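Local coordinates for protein ATP phosphoribosyltransferase (Methanobacterium thermoautotrophicum, PDB 2VD3) that probably catalyses the magnesium-dependent condensation of ATP with 5-phosphoribose 1-diphosphate, the first step of histidine biosynthesis, at residues I125-Y129 against D177-E181. Residues are numbered along the deposited sequence; the frame is centred on the assembly and turned at random. Where two conformers were deposited one is given.
Sequences ITENY and DTILE. With MG (magnesium ion), chain M.
At a classic beta bulge of strand 173-188, Ile179 and Leu180 together lie opposite the single residue Leu96 of strand 94-101, and the bulge packs against helix 123-132 within the periplasmic-binding-protein-like catalytic part of HisG. The segment axes come within 9.2 Å at 125°, so the helix runs obliquely over the strand. Tyr129 and Ile179 meet most extensively: the aromatic ring takes Ile179 CG1 over one face, a CH-pi contact with CG1 4.2 Å from the ring centroid and 13° off the normal. Ile179 CG2 lies 3.5 Å from Tyr129 CB. The same methyl, anti to its backbone nitrogen, also reaches Ile125 CG2 at 3.6 Å, and is thus shared by two residues one helical turn apart. Farther along, Ile125 CD1 meets Leu180 CD2 more loosely, at 4.2 Å. Tyr129 CG stands anti to the backbone N (chi1 162°), a torsion that carries the hydroxyl along the strand to Asp177. There OH donates to OD2 over 2.8 Å, from the anti side of the carboxylate and tilted from its plane. Replacing Tyr129 by a phenylalanine would probably keep the ring over Ile179 but leave Asp177 OD2 without its hydroxyl donor, the carboxylate then relying on its OD1 contacts. Pro109 touches both Tyr129 and Asp177. The other carboxylate oxygen, Asp177 OD1, binds a magnesium ion at 2.4 Å.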
# COMPACT_ATOMS: atom_id res chain seq x y z
N ILE A 125 31.49 -4.33 9.27
CA ILE A 125 31.57 -4.43 10.72
C ILE A 125 31.88 -5.86 11.15
O ILE A 125 32.68 -6.07 12.05
CB ILE A 125 30.25 -3.93 11.39
CG1 ILE A 125 30.09 -2.42 11.20
CG2 ILE A 125 30.19 -4.32 12.88
CD1 ILE A 125 28.66 -1.88 11.40
N THR A 126 31.26 -6.84 10.48
CA THR A 126 31.44 -8.23 10.86
C THR A 126 32.84 -8.77 10.53
O THR A 126 33.45 -9.42 11.37
CB THR A 126 30.29 -9.16 10.33
OG1 THR A 126 29.01 -8.63 10.70
CG2 THR A 126 30.42 -10.57 10.91
N GLU A 127 33.34 -8.48 9.32
CA GLU A 127 34.72 -8.85 8.98
C GLU A 127 35.66 -8.25 10.00
O GLU A 127 36.52 -8.93 10.54
CB GLU A 127 35.13 -8.39 7.57
CG GLU A 127 34.41 -9.08 6.40
CD GLU A 127 34.88 -10.51 6.11
OE1 GLU A 127 35.73 -11.06 6.85
OE2 GLU A 127 34.39 -11.09 5.11
N ASN A 128 35.45 -6.96 10.28
CA ASN A 128 36.28 -6.21 11.22
C ASN A 128 36.27 -6.75 12.65
O ASN A 128 37.31 -6.79 13.30
CB ASN A 128 35.86 -4.74 11.22
CG ASN A 128 36.96 -3.82 11.69
OD1 ASN A 128 37.95 -3.61 10.99
ND2 ASN A 128 36.79 -3.27 12.88
N TYR A 129 35.09 -7.15 13.13
CA TYR A 129 34.93 -7.79 14.44
C TYR A 129 35.69 -9.11 14.49
O TYR A 129 36.37 -9.41 15.48
CB TYR A 129 33.44 -8.03 14.72
CG TYR A 129 33.13 -9.04 15.81
CD1 TYR A 129 33.00 -8.65 17.15
CD2 TYR A 129 32.96 -10.39 15.51
CE1 TYR A 129 32.71 -9.58 18.15
CE2 TYR A 129 32.67 -11.32 16.50
CZ TYR A 129 32.55 -10.91 17.81
OH TYR A 129 32.25 -11.84 18.79
N ASP A 177 27.47 -12.67 21.58
CA ASP A 177 28.28 -11.46 21.74
C ASP A 177 27.58 -10.22 21.18
O ASP A 177 26.67 -10.33 20.34
CB ASP A 177 29.65 -11.61 21.09
CG ASP A 177 30.71 -10.73 21.74
OD1 ASP A 177 30.35 -9.88 22.59
OD2 ASP A 177 31.90 -10.90 21.41
N THR A 178 27.99 -9.06 21.67
CA THR A 178 27.57 -7.78 21.10
C THR A 178 28.73 -7.24 20.26
O THR A 178 29.83 -7.06 20.76
CB THR A 178 27.13 -6.76 22.18
OG1 THR A 178 26.03 -7.30 22.92
CG2 THR A 178 26.69 -5.45 21.54
N ILE A 179 28.46 -6.99 18.98
CA ILE A 179 29.49 -6.49 18.06
C ILE A 179 29.61 -4.97 18.10
O ILE A 179 30.71 -4.44 18.07
CB ILE A 179 29.21 -6.96 16.61
CG1 ILE A 179 28.93 -8.47 16.58
CG2 ILE A 179 30.37 -6.61 15.70
CD1 ILE A 179 28.39 -8.98 15.27
N LEU A 180 28.48 -4.28 18.19
CA LEU A 180 28.45 -2.83 18.07
C LEU A 180 27.20 -2.27 18.73
O LEU A 180 26.10 -2.82 18.58
CB LEU A 180 28.49 -2.40 16.60
CG LEU A 180 28.47 -0.91 16.24
CD1 LEU A 180 29.85 -0.42 15.77
CD2 LEU A 180 27.43 -0.64 15.20
N GLU A 181 27.38 -1.18 19.48
CA GLU A 181 26.26 -0.41 19.99
C GLU A 181 26.00 0.72 19.02
O GLU A 181 26.91 1.47 18.63
CB GLU A 181 26.55 0.14 21.39
CG GLU A 181 27.01 -0.89 22.41
CD GLU A 181 25.96 -1.92 22.75
OE1 GLU A 181 24.80 -1.81 22.28
OE2 GLU A 181 26.29 -2.86 23.51
MG MG M . 32.34 -8.63 23.21